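Local coordinates for adherence and virulence protein A (Streptococcus pneumoniae, PDB 6PON) that binds fibronectin and probably contributes to the adherence and virulence of the pneumococcus, as a cell-adhesion protein of the NFACT family, at residues S73-V78 with I139-K144; I119-G124 with S160-P165. All coordinates share one frame; numbering follows the deposited sequence.

Overall arrangement
Followed from the N terminus, the chain passes through helix 5-19 and a four-stranded antiparallel sheet before helix 74-83, then winds through an antiparallel five-stranded sheet that runs from strand 87-93 at one border to strand 139-142 at the other. Interaction 1 closes a loop there, packing residues 73-78 at the start of the helix on residues 139-144 of the border strand. Interaction 2 begins inside that loop, on the central strand 113-121, and ends beyond it, where residues 160-165 pass beside that strand. The two closures therefore cross. They meet directly as well: Ile139 N lies 2.6 Å from Ser160 O, a probable hydrogen bond. Together they tie helix, border strand, central strand and trailing loop into one unit.

Interaction 1 of 2, residues S73-V78 with I139-K144; sequences STFIMV and ILEVIK
Phe75 packs against Glu141 and Ile143 where the first turn of helix 74-83 lies on strand 139-142, the border strand of the five-stranded antiparallel sheet. It is a case of helix-on-sheet packing at a classic beta bulge, for Leu140 and Glu141 both face Leu131 of the neighbouring strand. With CG anti to the backbone N (chi1 170°), the Phe75 side chain swings its ring from the helix onto the strand. CB and CG each lie 4.0 Å from Glu141 CG, and CD1 closes on that same methylene carbon to 3.3 Å. One bond further, CE1 reaches the backbone, 3.3 Å from Ile143 N. On the far side of the ring, CE2 and CZ meet the aliphatic part of Ile143, whose CG1 sits over one face in a CH-pi contact, 3.7 Å from the centroid and 17° off the ring normal. No hydrogen bond joins the two segments; the contact is van der Waals packing, part of it against backbone atoms. Val78 extends it by one helical turn, setting CG1 3.5 Å from Glu141 CB. At the helix start, Ser73 is the N-cap, its OG accepting from Ile76 N and also bonded to Gln29. The bend of Glu141 at chi2 (39°) turns its carboxylate back to its own strand, where His145 NE2 holds OE2 too; the anti lone pair of OE2 receives Val142 N at 2.6 Å.

Interaction 2 of 2, residues I119-G124 with S160-P165; sequences IIEIMG and STYIAP
Tyr162 and Glu121 meet where the loop after strand 139-142 passes beside strand 113-121, the central strand of the five-stranded antiparallel sheet. Here an irregular segment packs on a sheet through side chains alone: the touching parts run 28° apart, yet even the nearest CA atoms, those of Glu121 and Pro165, are 8.2 Å from each other. The tight part is gathered round the tyrosine. Ile119 CD1 stands over one face of the ring, 3.8 Å from the centroid and offset toward the rim, making a CH-pi contact. The extended chain of Glu121, from the same strand, points head-on against the tyrosine side chain and brings OE2 to the ring edge, where its anti lone pair accepts a hydrogen bond from Tyr162 OH over 2.7 Å. Ring and carboxylate planes are turned 56° against each other. The second oxygen, OE1, forms a salt bridge with Arg154 NH2, a pairing that probably favours the charged form of this buried glutamate. Arg154 NH1 also bonds Ile163 O, so one guanidinium grips both the glutamate and the loop that brings the tyrosine. Pro165 closes over the carboxylate, its CG 3.5 Å from Glu121 CD. Looser packing follows toward the partly exposed end, where Met123 touches the proline with its terminal methyl group alone, CE standing 4.2 Å from Pro165 CG.

Interaction 1 of 2, residues S73-V78 with I139-K144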
ATOM      1  N   SER B  73      31.738  -9.703 -42.957  1.00 26.37           N
ATOM      2  CA  SER B  73      32.051 -11.031 -42.469  1.00 25.86           C
ATOM      3  C   SER B  73      31.115 -12.052 -43.101  1.00 25.65           C
ATOM      4  O   SER B  73      30.092 -11.711 -43.693  1.00 23.56           O
ATOM      5  CB  SER B  73      31.908 -11.093 -40.951  1.00 23.34           C
ATOM      6  OG  SER B  73      30.579 -10.763 -40.562  1.00 23.20           O
ATOM      7  N   THR B  74      31.460 -13.332 -42.926  1.00 24.18           N
ATOM      8  CA  THR B  74      30.512 -14.394 -43.254  1.00 24.29           C
ATOM      9  C   THR B  74      29.162 -14.145 -42.578  1.00 23.43           C
ATOM     10  O   THR B  74      28.106 -14.295 -43.204  1.00 21.41           O
ATOM     11  CB  THR B  74      31.091 -15.755 -42.836  1.00 28.57           C
ATOM     12  OG1 THR B  74      32.267 -16.042 -43.601  1.00 29.90           O
ATOM     13  CG2 THR B  74      30.081 -16.883 -43.053  1.00 26.13           C
ATOM     14  N   PHE B  75      29.185 -13.743 -41.301  1.00 21.79           N
ATOM     15  CA  PHE B  75      27.947 -13.483 -40.575  1.00 21.45           C
ATOM     16  C   PHE B  75      27.073 -12.491 -41.320  1.00 20.26           C
ATOM     17  O   PHE B  75      25.862 -12.693 -41.446  1.00 19.75           O
ATOM     18  CB  PHE B  75      28.273 -12.963 -39.174  1.00 25.59           C
ATOM     19  CG  PHE B  75      27.076 -12.424 -38.400  1.00 27.14           C
ATOM     20  CD1 PHE B  75      26.177 -13.292 -37.773  1.00 22.68           C
ATOM     21  CD2 PHE B  75      26.890 -11.057 -38.249  1.00 20.94           C
ATOM     22  CE1 PHE B  75      25.112 -12.813 -37.037  1.00 21.29           C
ATOM     23  CE2 PHE B  75      25.828 -10.569 -37.520  1.00 20.90           C
ATOM     24  CZ  PHE B  75      24.928 -11.456 -36.904  1.00 21.70           C
ATOM     25  N   ILE B  76      27.677 -11.426 -41.848  1.00 22.54           N
ATOM     26  CA  ILE B  76      26.898 -10.330 -42.406  1.00 21.72           C
ATOM     27  C   ILE B  76      26.300 -10.715 -43.749  1.00 23.24           C
ATOM     28  O   ILE B  76      25.142 -10.379 -44.046  1.00 20.09           O
ATOM     29  CB  ILE B  76      27.766  -9.069 -42.511  1.00 23.29           C
ATOM     30  CG1 ILE B  76      28.043  -8.519 -41.111  1.00 21.08           C
ATOM     31  CG2 ILE B  76      27.053  -8.010 -43.350  1.00 23.88           C
ATOM     32  CD1 ILE B  76      26.822  -7.885 -40.487  1.00 21.56           C
ATOM     33  N   MET B  77      27.071 -11.420 -44.583  1.00 22.61           N
ATOM     34  CA  MET B  77      26.565 -11.821 -45.894  1.00 22.17           C
ATOM     35  C   MET B  77      25.369 -12.748 -45.762  1.00 22.31           C
ATOM     36  O   MET B  77      24.434 -12.673 -46.567  1.00 23.12           O
ATOM     37  CB  MET B  77      27.664 -12.509 -46.715  1.00 22.71           C
ATOM     38  CG  MET B  77      29.010 -11.807 -46.668  1.00 28.48           C
ATOM     39  SD  MET B  77      30.287 -12.595 -47.672  1.00 34.63           S
ATOM     40  CE  MET B  77      30.110 -11.499 -49.045  1.00 33.07           C
ATOM     41  N   VAL B  78      25.388 -13.646 -44.772  1.00 21.26           N
ATOM     42  CA  VAL B  78      24.214 -14.480 -44.509  1.00 24.87           C
ATOM     43  C   VAL B  78      23.036 -13.620 -44.055  1.00 20.16           C
ATOM     44  O   VAL B  78      21.900 -13.826 -44.490  1.00 22.96           O
ATOM     45  CB  VAL B  78      24.538 -15.589 -43.484  1.00 26.29           C
ATOM     46  CG1 VAL B  78      23.292 -16.436 -43.182  1.00 23.10           C
ATOM     47  CG2 VAL B  78      25.648 -16.478 -43.996  1.00 18.75           C
ATOM     48  N   ILE B 139      19.001 -22.024 -37.023  1.00 25.54           N
ATOM     49  CA  ILE B 139      19.817 -20.814 -37.043  1.00 24.51           C
ATOM     50  C   ILE B 139      20.431 -20.649 -38.425  1.00 28.50           C
ATOM     51  O   ILE B 139      21.203 -21.503 -38.885  1.00 28.86           O
ATOM     52  CB  ILE B 139      20.901 -20.863 -35.962  1.00 27.24           C
ATOM     53  CG1 ILE B 139      20.261 -20.693 -34.583  1.00 28.12           C
ATOM     54  CG2 ILE B 139      21.970 -19.777 -36.217  1.00 24.39           C
ATOM     55  CD1 ILE B 139      20.622 -21.795 -33.627  1.00 29.07           C
ATOM     56  N   LEU B 140      20.090 -19.552 -39.101  1.00 19.25           N
ATOM     57  CA  LEU B 140      20.762 -19.240 -40.354  1.00 21.25           C
ATOM     58  C   LEU B 140      22.178 -18.728 -40.103  1.00 24.23           C
ATOM     59  O   LEU B 140      23.099 -19.032 -40.873  1.00 31.63           O
ATOM     60  CB  LEU B 140      19.934 -18.233 -41.147  1.00 22.09           C
ATOM     61  CG  LEU B 140      18.557 -18.773 -41.568  1.00 27.03           C
ATOM     62  CD1 LEU B 140      17.591 -17.627 -41.947  1.00 19.51           C
ATOM     63  CD2 LEU B 140      18.696 -19.844 -42.720  1.00 19.70           C
ATOM     64  N   GLU B 141      22.377 -17.976 -39.025  1.00 22.35           N
ATOM     65  CA  GLU B 141      23.679 -17.409 -38.679  1.00 25.91           C
ATOM     66  C   GLU B 141      23.556 -16.748 -37.304  1.00 23.84           C
ATOM     67  O   GLU B 141      22.452 -16.479 -36.822  1.00 22.57           O
ATOM     68  CB  GLU B 141      24.152 -16.428 -39.770  1.00 24.43           C
ATOM     69  CG  GLU B 141      25.585 -15.922 -39.726  1.00 25.67           C
ATOM     70  CD  GLU B 141      26.659 -16.932 -39.313  1.00 25.55           C
ATOM     71  OE1 GLU B 141      27.509 -17.298 -40.154  1.00 30.01           O
ATOM     72  OE2 GLU B 141      26.713 -17.310 -38.121  1.00 28.77           O
ATOM     73  N   VAL B 142      24.694 -16.528 -36.657  1.00 23.00           N
ATOM     74  CA  VAL B 142      24.673 -16.137 -35.256  1.00 22.70           C
ATOM     75  C   VAL B 142      25.994 -15.460 -34.929  1.00 27.19           C
ATOM     76  O   VAL B 142      27.069 -15.970 -35.266  1.00 25.37           O
ATOM     77  CB  VAL B 142      24.410 -17.344 -34.335  1.00 23.62           C
ATOM     78  CG1 VAL B 142      25.307 -18.517 -34.711  1.00 25.78           C
ATOM     79  CG2 VAL B 142      24.644 -16.965 -32.886  1.00 21.59           C
ATOM     80  N   ILE B 143      25.921 -14.306 -34.261  1.00 24.14           N
ATOM     81  CA  ILE B 143      27.080 -13.433 -34.219  1.00 20.42           C
ATOM     82  C   ILE B 143      28.183 -13.983 -33.331  1.00 22.38           C
ATOM     83  O   ILE B 143      29.352 -13.645 -33.537  1.00 28.14           O
ATOM     84  CB  ILE B 143      26.652 -12.020 -33.801  1.00 20.70           C
ATOM     85  CG1 ILE B 143      27.574 -10.986 -34.450  1.00 21.87           C
ATOM     86  CG2 ILE B 143      26.611 -11.890 -32.273  1.00 24.49           C
ATOM     87  CD1 ILE B 143      27.101  -9.572 -34.248  1.00 22.25           C
ATOM     88  N   LYS B 144      27.863 -14.842 -32.366  1.00 28.29           N
ATOM     89  CA  LYS B 144      28.881 -15.501 -31.550  1.00 27.40           C
ATOM     90  C   LYS B 144      28.660 -17.007 -31.627  1.00 31.19           C
ATOM     91  O   LYS B 144      27.790 -17.542 -30.934  1.00 28.45           O
ATOM     92  CB  LYS B 144      28.840 -15.023 -30.108  1.00 29.14           C
ATOM     93  CG  LYS B 144      29.898 -13.983 -29.797  1.00 39.39           C
ATOM     94  CD  LYS B 144      30.016 -13.739 -28.294  1.00 42.56           C
ATOM     95  CE  LYS B 144      28.893 -12.870 -27.784  1.00 34.14           C
ATOM     96  NZ  LYS B 144      28.743 -12.964 -26.300  1.00 34.29           N
TER

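Interaction 2 of 2, residues I119-G124 with S160-P165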
ATOM      1  N   ILE B 119      16.848 -12.280 -33.646  1.00 18.97           N
ATOM      2  CA  ILE B 119      16.707 -12.415 -32.200  1.00 16.40           C
ATOM      3  C   ILE B 119      17.947 -11.851 -31.520  1.00 21.86           C
ATOM      4  O   ILE B 119      19.073 -12.251 -31.851  1.00 18.59           O
ATOM      5  CB  ILE B 119      16.530 -13.882 -31.772  1.00 17.33           C
ATOM      6  CG1 ILE B 119      15.363 -14.555 -32.496  1.00 20.87           C
ATOM      7  CG2 ILE B 119      16.408 -13.970 -30.242  1.00 15.43           C
ATOM      8  CD1 ILE B 119      15.220 -16.059 -32.165  1.00 19.22           C
ATOM      9  N   ILE B 120      17.746 -10.967 -30.537  1.00 20.11           N
ATOM     10  CA  ILE B 120      18.833 -10.528 -29.671  1.00 21.02           C
ATOM     11  C   ILE B 120      18.531 -10.994 -28.253  1.00 19.67           C
ATOM     12  O   ILE B 120      17.426 -10.786 -27.746  1.00 18.49           O
ATOM     13  CB  ILE B 120      19.071  -9.001 -29.723  1.00 22.37           C
ATOM     14  CG1 ILE B 120      20.219  -8.618 -28.786  1.00 17.66           C
ATOM     15  CG2 ILE B 120      17.798  -8.180 -29.371  1.00 19.49           C
ATOM     16  CD1 ILE B 120      20.590  -7.139 -28.824  1.00 20.11           C
ATOM     17  N   GLU B 121      19.508 -11.653 -27.637  1.00 20.82           N
ATOM     18  CA  GLU B 121      19.458 -12.079 -26.248  1.00 20.55           C
ATOM     19  C   GLU B 121      20.500 -11.274 -25.495  1.00 22.16           C
ATOM     20  O   GLU B 121      21.691 -11.338 -25.826  1.00 19.80           O
ATOM     21  CB  GLU B 121      19.754 -13.570 -26.110  1.00 18.95           C
ATOM     22  CG  GLU B 121      18.921 -14.469 -27.002  1.00 22.86           C
ATOM     23  CD  GLU B 121      19.476 -15.877 -27.019  1.00 28.35           C
ATOM     24  OE1 GLU B 121      20.550 -16.071 -26.390  1.00 29.05           O
ATOM     25  OE2 GLU B 121      18.850 -16.772 -27.641  1.00 21.68           O
ATOM     26  N   ILE B 122      20.052 -10.517 -24.504  1.00 21.16           N
ATOM     27  CA  ILE B 122      20.927  -9.675 -23.703  1.00 21.20           C
ATOM     28  C   ILE B 122      21.068 -10.383 -22.363  1.00 26.90           C
ATOM     29  O   ILE B 122      20.258 -10.208 -21.452  1.00 28.53           O
ATOM     30  CB  ILE B 122      20.385  -8.263 -23.575  1.00 19.08           C
ATOM     31  CG1 ILE B 122      20.253  -7.675 -24.979  1.00 21.16           C
ATOM     32  CG2 ILE B 122      21.310  -7.418 -22.725  1.00 25.66           C
ATOM     33  CD1 ILE B 122      19.347  -6.489 -25.058  1.00 19.78           C
ATOM     34  N   MET B 123      22.110 -11.205 -22.259  1.00 25.54           N
ATOM     35  CA  MET B 123      22.343 -12.143 -21.166  1.00 26.13           C
ATOM     36  C   MET B 123      23.785 -12.071 -20.706  1.00 27.43           C
ATOM     37  O   MET B 123      24.463 -13.090 -20.560  1.00 30.96           O
ATOM     38  CB  MET B 123      22.030 -13.579 -21.590  1.00 27.11           C
ATOM     39  CG  MET B 123      20.646 -13.778 -22.206  1.00 27.24           C
ATOM     40  SD  MET B 123      19.399 -13.903 -20.924  1.00 30.28           S
ATOM     41  CE  MET B 123      17.891 -13.784 -21.875  1.00 19.08           C
ATOM     42  N   GLY B 124      24.287 -10.859 -20.508  1.00 27.25           N
ATOM     43  CA  GLY B 124      25.647 -10.680 -20.044  1.00 26.83           C
ATOM     44  C   GLY B 124      26.670 -11.445 -20.862  1.00 28.82           C
ATOM     45  O   GLY B 124      26.770 -11.259 -22.078  1.00 31.92           O
ATOM     46  N   SER B 160      21.953 -25.480 -36.756  1.00 33.10           N
ATOM     47  CA  SER B 160      21.344 -25.977 -35.532  1.00 31.88           C
ATOM     48  C   SER B 160      19.955 -25.377 -35.350  1.00 35.82           C
ATOM     49  O   SER B 160      19.682 -24.242 -35.760  1.00 32.01           O
ATOM     50  CB  SER B 160      22.206 -25.640 -34.305  1.00 31.51           C
ATOM     51  OG  SER B 160      23.452 -26.325 -34.311  1.00 34.29           O
ATOM     52  N   THR B 161      19.073 -26.160 -34.725  1.00 34.71           N
ATOM     53  CA  THR B 161      17.740 -25.684 -34.395  1.00 32.62           C
ATOM     54  C   THR B 161      17.822 -24.734 -33.209  1.00 35.35           C
ATOM     55  O   THR B 161      18.569 -24.976 -32.255  1.00 32.71           O
ATOM     56  CB  THR B 161      16.829 -26.866 -34.077  1.00 38.35           C
ATOM     57  OG1 THR B 161      16.856 -27.781 -35.179  1.00 35.72           O
ATOM     58  CG2 THR B 161      15.390 -26.400 -33.836  1.00 33.89           C
ATOM     59  N   TYR B 162      17.079 -23.630 -33.287  1.00 30.07           N
ATOM     60  CA  TYR B 162      17.172 -22.606 -32.251  1.00 28.96           C
ATOM     61  C   TYR B 162      16.560 -23.105 -30.954  1.00 28.51           C
ATOM     62  O   TYR B 162      15.470 -23.684 -30.942  1.00 31.72           O
ATOM     63  CB  TYR B 162      16.477 -21.307 -32.684  1.00 21.76           C
ATOM     64  CG  TYR B 162      16.450 -20.249 -31.603  1.00 21.98           C
ATOM     65  CD1 TYR B 162      17.594 -19.513 -31.285  1.00 24.20           C
ATOM     66  CD2 TYR B 162      15.292 -19.995 -30.879  1.00 21.09           C
ATOM     67  CE1 TYR B 162      17.575 -18.543 -30.278  1.00 19.78           C
ATOM     68  CE2 TYR B 162      15.262 -19.036 -29.878  1.00 21.84           C
ATOM     69  CZ  TYR B 162      16.405 -18.316 -29.580  1.00 23.72           C
ATOM     70  OH  TYR B 162      16.358 -17.357 -28.583  1.00 23.97           O
ATOM     71  N   ILE B 163      17.268 -22.871 -29.854  1.00 27.09           N
ATOM     72  CA  ILE B 163      16.763 -23.148 -28.517  1.00 26.43           C
ATOM     73  C   ILE B 163      16.856 -21.865 -27.713  1.00 27.31           C
ATOM     74  O   ILE B 163      17.915 -21.221 -27.693  1.00 25.59           O
ATOM     75  CB  ILE B 163      17.561 -24.259 -27.808  1.00 29.39           C
ATOM     76  CG1 ILE B 163      17.693 -25.505 -28.693  1.00 27.74           C
ATOM     77  CG2 ILE B 163      16.902 -24.575 -26.478  1.00 27.31           C
ATOM     78  CD1 ILE B 163      18.821 -26.456 -28.260  1.00 26.63           C
ATOM     79  N   ALA B 164      15.760 -21.509 -27.036  1.00 20.64           N
ATOM     80  CA  ALA B 164      15.741 -20.323 -26.200  1.00 24.28           C
ATOM     81  C   ALA B 164      16.661 -20.506 -25.001  1.00 26.49           C
ATOM     82  O   ALA B 164      16.971 -21.628 -24.609  1.00 24.12           O
ATOM     83  CB  ALA B 164      14.326 -20.025 -25.707  1.00 24.41           C
ATOM     84  N   PRO B 165      17.098 -19.415 -24.394  1.00 23.20           N
ATOM     85  CA  PRO B 165      17.895 -19.525 -23.188  1.00 29.32           C
ATOM     86  C   PRO B 165      17.121 -20.219 -22.081  1.00 34.05           C
ATOM     87  O   PRO B 165      15.880 -20.251 -22.085  1.00 36.08           O
ATOM     88  CB  PRO B 165      18.196 -18.060 -22.829  1.00 22.39           C
ATOM     89  CG  PRO B 165      18.148 -17.366 -24.136  1.00 24.78           C
ATOM     90  CD  PRO B 165      17.022 -18.027 -24.877  1.00 21.38           C
TER